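Local coordinates for penicillin-binding protein PbpB (Mycobacterium tuberculosis, PDB 6KGU) that cross-links peptidoglycan from lipid intermediates during mycobacterial cell wall synthesis and is inactivated by beta-lactam antibiotics such as aztreonam, at residues I400-G404 and V405-P409; R432-A436 and Q437-T441; Q440-R443 and Q444-A448. All blocks are in the same frame, centred on the assembly; numbering follows the deposited sequence.

Contact 1 (I400-G404 and V405-P409); sequences IANDG and VRVPP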
loop_
_atom_site.group_PDB
_atom_site.type_symbol
_atom_site.label_atom_id
_atom_site.label_comp_id
_atom_site.label_asym_id
_atom_site.label_seq_id
_atom_site.Cartn_x
_atom_site.Cartn_y
_atom_site.Cartn_z
ATOM N N ILE A 400 6.889 -10.592 -1.663
ATOM C CA ILE A 400 8.295 -10.680 -2.022
ATOM C C ILE A 400 9.170 -10.424 -0.802
ATOM O O ILE A 400 10.224 -11.047 -0.629
ATOM C CB ILE A 400 8.572 -9.679 -3.162
ATOM C CG1 ILE A 400 7.891 -10.155 -4.454
ATOM C CG2 ILE A 400 10.074 -9.438 -3.339
ATOM C CD1 ILE A 400 8.403 -11.529 -4.936
ATOM N N ALA A 401 8.747 -9.496 0.058
ATOM C CA ALA A 401 9.468 -9.251 1.304
ATOM C C ALA A 401 9.510 -10.508 2.178
ATOM O O ALA A 401 10.526 -10.795 2.819
ATOM C CB ALA A 401 8.799 -8.108 2.064
ATOM N N ASN A 402 8.417 -11.265 2.212
ATOM C CA ASN A 402 8.311 -12.432 3.086
ATOM C C ASN A 402 8.738 -13.708 2.368
ATOM O O ASN A 402 8.090 -14.756 2.489
ATOM C CB ASN A 402 6.883 -12.539 3.623
ATOM C CG ASN A 402 6.739 -13.578 4.718
ATOM O OD1 ASN A 402 7.594 -13.702 5.607
ATOM N ND2 ASN A 402 5.648 -14.339 4.656
ATOM N N ASP A 403 9.819 -13.618 1.577
ATOM C CA ASP A 403 10.449 -14.785 0.966
ATOM C C ASP A 403 9.469 -15.547 0.088
ATOM O O ASP A 403 9.505 -16.776 0.011
ATOM C CB ASP A 403 11.066 -15.708 2.029
ATOM C CG ASP A 403 12.503 -15.298 2.383
ATOM O OD1 ASP A 403 13.056 -14.424 1.675
ATOM O OD2 ASP A 403 13.074 -15.841 3.351
ATOM N N GLY A 404 8.585 -14.804 -0.581
ATOM C CA GLY A 404 7.679 -15.368 -1.562
ATOM C C GLY A 404 6.313 -15.750 -1.035
ATOM O O GLY A 404 5.466 -16.183 -1.823
ATOM N N VAL A 405 6.062 -15.610 0.263
ATOM C CA VAL A 405 4.800 -16.044 0.852
ATOM C C VAL A 405 3.962 -14.811 1.171
ATOM O O VAL A 405 4.282 -14.044 2.087
ATOM C CB VAL A 405 5.015 -16.908 2.099
ATOM C CG1 VAL A 405 3.682 -17.238 2.716
ATOM C CG2 VAL A 405 5.779 -18.179 1.725
ATOM N N ARG A 406 2.875 -14.637 0.428
ATOM C CA ARG A 406 1.972 -13.523 0.666
ATOM C C ARG A 406 1.102 -13.824 1.871
ATOM O O ARG A 406 0.521 -14.910 1.971
ATOM C CB ARG A 406 1.105 -13.275 -0.561
ATOM C CG ARG A 406 0.276 -11.986 -0.488
ATOM C CD ARG A 406 -0.262 -11.634 -1.858
ATOM N NE ARG A 406 -1.224 -12.602 -2.385
ATOM C CZ ARG A 406 -2.510 -12.665 -2.036
ATOM N NH1 ARG A 406 -3.010 -11.826 -1.137
ATOM N NH2 ARG A 406 -3.304 -13.566 -2.596
ATOM N N VAL A 407 1.028 -12.872 2.794
ATOM C CA VAL A 407 0.155 -12.989 3.955
ATOM C C VAL A 407 -0.847 -11.840 3.868
ATOM O O VAL A 407 -0.470 -10.671 4.046
ATOM C CB VAL A 407 0.951 -12.964 5.273
ATOM C CG1 VAL A 407 0.011 -13.144 6.487
ATOM C CG2 VAL A 407 2.039 -14.059 5.278
ATOM N N PRO A 408 -2.118 -12.121 3.590
ATOM C CA PRO A 408 -3.113 -11.051 3.447
ATOM C C PRO A 408 -3.095 -10.123 4.651
ATOM O O PRO A 408 -3.061 -10.578 5.803
ATOM C CB PRO A 408 -4.435 -11.821 3.348
ATOM C CG PRO A 408 -4.029 -13.151 2.740
ATOM C CD PRO A 408 -2.709 -13.456 3.414
ATOM N N PRO A 409 -3.063 -8.814 4.423
ATOM C CA PRO A 409 -2.925 -7.874 5.538
ATOM C C PRO A 409 -4.146 -7.882 6.436
ATOM O O PRO A 409 -5.270 -8.108 5.988
ATOM C CB PRO A 409 -2.758 -6.514 4.840
ATOM C CG PRO A 409 -3.339 -6.708 3.493
ATOM C CD PRO A 409 -3.105 -8.134 3.119
#
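A type I' beta turn, Asn-402 to Val-405, leads the chain out of helix 390-401 and into the short strand 405-406. The turn is closed by Val-405 N, which donates to Asn-402 O at 3.1 Å. The same two residues are joined a second time through a side chain. Asn-402 ND2 donates to Val-405 O at 2.9 Å, with an N-H...O angle of 159°. The amide of Asn-402 is turned so that Val-405 O lies close to its own plane. CG stands opposite the backbone N (chi1 -170°), which carries the amide forward alongside the start of the strand. Two bonds between one pair of residues fix both the turn and the rotation of the amide. Asn-402 ND2 also touches Val-405 CB and Val-407 CG2, each at 3.7 Å. The side chains of Asn-402 and Val-407 meet at a slant. At the turn centre, Asp-403 and Gly-404 both have left-handed backbones with positive phi. Gly-404, which has no CB, takes the second central position, where the backbone runs close to the carbonyl O of Asp-403. The carboxylate of Asp-403 leads away from the strand, and its OD1 forms a salt bridge with Arg-443. Strand 405-406 pairs with strand 431-432 in a two-stranded antiparallel sheet. This is a helix-to-strand connection within the transpeptidase domain, made by a tight turn with left-handed central residues, as is typical of type I' turns.

Contact 2 (R432-A436 and Q437-T441); sequences RVVSA and QTAQT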
loop_
_atom_site.group_PDB
_atom_site.type_symbol
_atom_site.label_atom_id
_atom_site.label_comp_id
_atom_site.label_asym_id
_atom_site.label_seq_id
_atom_site.Cartn_x
_atom_site.Cartn_y
_atom_site.Cartn_z
ATOM N N ARG A 432 1.755 -19.057 -1.108
ATOM C CA ARG A 432 3.034 -19.158 -1.804
ATOM C C ARG A 432 2.887 -18.589 -3.213
ATOM O O ARG A 432 2.134 -19.131 -4.029
ATOM C CB ARG A 432 3.473 -20.624 -1.829
ATOM C CG ARG A 432 4.626 -20.986 -2.789
ATOM C CD ARG A 432 5.971 -20.450 -2.326
ATOM N NE ARG A 432 6.346 -20.898 -0.987
ATOM C CZ ARG A 432 7.379 -20.406 -0.316
ATOM N NH1 ARG A 432 8.137 -19.446 -0.861
ATOM N NH2 ARG A 432 7.648 -20.839 0.906
ATOM N N VAL A 433 3.578 -17.485 -3.495
ATOM C CA VAL A 433 3.548 -16.837 -4.808
ATOM C C VAL A 433 4.758 -17.226 -5.651
ATOM O O VAL A 433 4.626 -17.586 -6.818
ATOM C CB VAL A 433 3.470 -15.300 -4.649
ATOM C CG1 VAL A 433 3.458 -14.630 -6.023
ATOM C CG2 VAL A 433 2.260 -14.882 -3.800
ATOM N N VAL A 434 5.952 -17.104 -5.082
ATOM C CA VAL A 434 7.195 -17.527 -5.712
ATOM C C VAL A 434 8.051 -18.157 -4.625
ATOM O O VAL A 434 7.759 -18.034 -3.435
ATOM C CB VAL A 434 7.954 -16.358 -6.378
ATOM C CG1 VAL A 434 7.141 -15.749 -7.502
ATOM C CG2 VAL A 434 8.340 -15.317 -5.315
ATOM N N SER A 435 9.136 -18.819 -5.040
ATOM C CA SER A 435 10.010 -19.445 -4.056
ATOM C C SER A 435 10.762 -18.384 -3.252
ATOM O O SER A 435 10.839 -17.208 -3.633
ATOM C CB SER A 435 11.016 -20.388 -4.730
ATOM O OG SER A 435 12.017 -19.669 -5.447
ATOM N N ALA A 436 11.326 -18.819 -2.116
ATOM C CA ALA A 436 12.174 -17.919 -1.335
ATOM C C ALA A 436 13.332 -17.407 -2.175
ATOM O O ALA A 436 13.677 -16.219 -2.123
ATOM C CB ALA A 436 12.690 -18.623 -0.083
ATOM N N GLN A 437 13.922 -18.288 -2.996
ATOM C CA GLN A 437 15.064 -17.929 -3.821
ATOM C C GLN A 437 14.691 -16.867 -4.852
ATOM O O GLN A 437 15.469 -15.948 -5.113
ATOM C CB GLN A 437 15.635 -19.190 -4.486
ATOM C CG GLN A 437 16.604 -18.889 -5.620
ATOM C CD GLN A 437 17.936 -18.331 -5.111
ATOM O OE1 GLN A 437 18.664 -17.690 -5.858
ATOM N NE2 GLN A 437 18.222 -18.530 -3.845
ATOM N N THR A 438 13.516 -17.026 -5.467
ATOM C CA THR A 438 13.024 -16.012 -6.395
ATOM C C THR A 438 12.794 -14.689 -5.677
ATOM O O THR A 438 13.270 -13.633 -6.124
ATOM C CB THR A 438 11.732 -16.489 -7.059
ATOM O OG1 THR A 438 12.006 -17.602 -7.908
ATOM C CG2 THR A 438 11.117 -15.369 -7.914
ATOM N N ALA A 439 12.069 -14.723 -4.562
ATOM C CA ALA A 439 11.800 -13.513 -3.795
ATOM C C ALA A 439 13.085 -12.771 -3.437
ATOM O O ALA A 439 13.158 -11.545 -3.571
ATOM C CB ALA A 439 11.022 -13.869 -2.531
ATOM N N GLN A 440 14.106 -13.494 -2.970
ATOM C CA GLN A 440 15.370 -12.852 -2.615
ATOM C C GLN A 440 16.027 -12.217 -3.832
ATOM O O GLN A 440 16.608 -11.129 -3.740
ATOM C CB GLN A 440 16.308 -13.874 -1.961
ATOM C CG GLN A 440 15.866 -14.258 -0.544
ATOM C CD GLN A 440 16.305 -15.649 -0.143
ATOM O OE1 GLN A 440 17.215 -16.215 -0.739
ATOM N NE2 GLN A 440 15.655 -16.209 0.865
ATOM N N THR A 441 15.930 -12.880 -4.985
ATOM C CA THR A 441 16.503 -12.347 -6.213
ATOM C C THR A 441 15.769 -11.090 -6.677
ATOM O O THR A 441 16.402 -10.117 -7.110
ATOM C CB THR A 441 16.481 -13.440 -7.286
ATOM O OG1 THR A 441 17.420 -14.459 -6.927
ATOM C CG2 THR A 441 16.838 -12.894 -8.660
#
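Ala-436, Thr-438 and Ser-435 carry most of this contact, at the N terminus of helix 436-445. Ser-435 is the N-cap. Its OG accepts from Thr-438 N at 3.0 Å, with an N-H...O angle of 164°. OG lies between the backbone N and the carbonyl carbon (chi1 72°), which turns it over the first turn of the helix. The carbonyl of Ser-435 also bonds forward, as its O accepts from Ala-439 N at 2.9 Å. Ala-436 continues the pattern: its O accepts from Gln-440 N at 2.9 Å. The extended side chain of Gln-440 runs past the same carbonyl, with CG 3.3 Å from Ala-436 O. Its NE2 goes on to bond Asp-403.

Thr-438 uses its two branches differently. The methyl CG2 packs against Val-434 CB at 3.7 Å, the two side chains crossing at about a right angle. The hydroxyl OG1 bonds to Glu-281, which also receives Ser-435 N. Val-434 CG2 reaches further along, to Ala-439 CB at 4.1 Å. Before the cap, Arg-432 NH1 donates to Val-434 O at 3.0 Å, and this oxygen lies in the guanidinium plane. Ser-435 OG gives the Thr-438 amide an acceptor at the first turn, the usual role of an N-cap. Glu-281 adds negative charge near the start of the helix, where it would be expected to interact favourably with the helix dipole.

Contact 3 (Q440-R443 and Q444-A448); sequences QTVR and QMLRA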
loop_
_atom_site.group_PDB
_atom_site.type_symbol
_atom_site.label_atom_id
_atom_site.label_comp_id
_atom_site.label_asym_id
_atom_site.label_seq_id
_atom_site.Cartn_x
_atom_site.Cartn_y
_atom_site.Cartn_z
ATOM N N GLN A 440 14.106 -13.494 -2.970
ATOM C CA GLN A 440 15.370 -12.852 -2.615
ATOM C C GLN A 440 16.027 -12.217 -3.832
ATOM O O GLN A 440 16.608 -11.129 -3.740
ATOM C CB GLN A 440 16.308 -13.874 -1.961
ATOM C CG GLN A 440 15.866 -14.258 -0.544
ATOM C CD GLN A 440 16.305 -15.649 -0.143
ATOM O OE1 GLN A 440 17.215 -16.215 -0.739
ATOM N NE2 GLN A 440 15.655 -16.209 0.865
ATOM N N THR A 441 15.930 -12.880 -4.985
ATOM C CA THR A 441 16.503 -12.347 -6.213
ATOM C C THR A 441 15.769 -11.090 -6.677
ATOM O O THR A 441 16.402 -10.117 -7.110
ATOM C CB THR A 441 16.481 -13.440 -7.286
ATOM O OG1 THR A 441 17.420 -14.459 -6.927
ATOM C CG2 THR A 441 16.838 -12.894 -8.660
ATOM N N VAL A 442 14.440 -11.074 -6.577
ATOM C CA VAL A 442 13.691 -9.897 -7.008
ATOM C C VAL A 442 13.980 -8.704 -6.089
ATOM O O VAL A 442 14.161 -7.577 -6.559
ATOM C CB VAL A 442 12.186 -10.219 -7.074
ATOM C CG1 VAL A 442 11.369 -8.943 -7.267
ATOM C CG2 VAL A 442 11.892 -11.242 -8.205
ATOM N N ARG A 443 14.035 -8.938 -4.775
ATOM C CA ARG A 443 14.414 -7.890 -3.819
ATOM C C ARG A 443 15.761 -7.276 -4.165
ATOM O O ARG A 443 15.925 -6.050 -4.131
ATOM C CB ARG A 443 14.485 -8.449 -2.386
ATOM C CG ARG A 443 13.173 -8.854 -1.768
ATOM C CD ARG A 443 13.250 -8.881 -0.235
ATOM N NE ARG A 443 14.288 -9.748 0.323
ATOM C CZ ARG A 443 14.091 -11.009 0.711
ATOM N NH1 ARG A 443 12.910 -11.583 0.550
ATOM N NH2 ARG A 443 15.081 -11.706 1.242
ATOM N N GLN A 444 16.755 -8.121 -4.466
ATOM C CA GLN A 444 18.071 -7.594 -4.818
ATOM C C GLN A 444 18.008 -6.782 -6.103
ATOM O O GLN A 444 18.593 -5.695 -6.184
ATOM C CB GLN A 444 19.083 -8.740 -4.946
ATOM C CG GLN A 444 19.515 -9.315 -3.600
ATOM C CD GLN A 444 20.214 -8.280 -2.712
ATOM O OE1 GLN A 444 21.028 -7.484 -3.180
ATOM N NE2 GLN A 444 19.882 -8.286 -1.442
ATOM N N MET A 445 17.293 -7.290 -7.116
ATOM C CA MET A 445 17.130 -6.563 -8.372
ATOM C C MET A 445 16.540 -5.182 -8.144
ATOM O O MET A 445 16.994 -4.199 -8.731
ATOM C CB MET A 445 16.227 -7.343 -9.338
ATOM C CG MET A 445 16.938 -8.213 -10.346
ATOM S SD MET A 445 15.900 -8.613 -11.775
ATOM C CE MET A 445 14.474 -9.349 -10.971
ATOM N N LEU A 446 15.486 -5.095 -7.333
ATOM C CA LEU A 446 14.818 -3.813 -7.137
ATOM C C LEU A 446 15.657 -2.835 -6.309
ATOM O O LEU A 446 15.254 -1.676 -6.161
ATOM C CB LEU A 446 13.438 -4.036 -6.491
ATOM C CG LEU A 446 12.421 -4.788 -7.364
ATOM C CD1 LEU A 446 11.087 -4.964 -6.640
ATOM C CD2 LEU A 446 12.215 -4.076 -8.704
ATOM N N ARG A 447 16.812 -3.261 -5.794
ATOM C CA ARG A 447 17.787 -2.301 -5.274
ATOM C C ARG A 447 18.286 -1.370 -6.371
ATOM O O ARG A 447 18.677 -0.231 -6.094
ATOM C CB ARG A 447 18.984 -3.021 -4.637
ATOM C CG ARG A 447 18.679 -3.733 -3.325
ATOM C CD ARG A 447 19.911 -4.504 -2.824
ATOM N NE ARG A 447 21.037 -3.626 -2.515
ATOM C CZ ARG A 447 22.286 -4.044 -2.292
ATOM N NH1 ARG A 447 22.596 -5.341 -2.339
ATOM N NH2 ARG A 447 23.229 -3.163 -2.018
ATOM N N ALA A 448 18.276 -1.836 -7.624
ATOM C CA ALA A 448 18.741 -1.001 -8.727
ATOM C C ALA A 448 17.890 0.252 -8.897
ATOM O O ALA A 448 18.389 1.287 -9.355
ATOM C CB ALA A 448 18.742 -1.810 -10.025
HETATM O O HOH W 1 17.882 -10.223 -0.872
#
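Val-442 and Leu-446 form the tight side of this contact, one helical turn apart. Their side chains lie side by side and point the same way, with Val-442 CG1 4.0 Å from Leu-446 CD1. Val-442 CG2 serves the other flank and meets Met-445 CE at 4.2 Å. The bend of Met-445 at chi3 (-56°) brings that methyl back toward Val-442. In the backbone between them, Leu-446 N donates to Val-442 O at 2.9 Å. All three residues are buried. So is Arg-443, which lays one guanidinium face over Gln-440 CA and bonds through NE to the carbonyl of Ala-504. Val-442 and Met-445 pack on helix 272-281, and Leu-446 on strand 473-483. Helix 436-445 therefore sits between helix 272-281, which probably starts at the SxxK motif, and the central beta-sheet of the penicillin-binding fold. The side chain of Leu-446 is about 10 Å from that of Ser-269, the probable acyl-ester nucleophile.

The other side is more polar and looser. The Gln-444 chain folds back at chi2, and a water accepts from its NE2 at 2.8 Å while donating to Gln-440 O. Gln-444 OE1 is held by Arg-447 NH1 at 2.8 Å, which approaches in the carbonyl plane on a lone pair. In the backbone, the bond from Arg-447 N to Arg-443 O is weak at 3.4 Å, while Arg-447 N also bonds Gln-444 O at 3.0 Å.

How the contacts relate
Contact 1 comes first along the chain and turns it from helix 390-401 into strand 405-406. After strand 431-432 returns beside that strand, contact 2 opens helix 436-445. Contact 3 follows directly, sharing Gln-440 and Thr-441 with contact 2. None encloses another: contact 1 closes before contact 2 opens, and contacts 2 and 3 overlap in series. In space contact 1 meets both others. Gly-404 O probably bonds Val-433 N at 2.8 Å. Arg-443 NH1 of contact 3 reaches Ile-400 O, at the end of helix 390-401, at 3.0 Å. Together they join two helices and a two-stranded sheet within the transpeptidase domain.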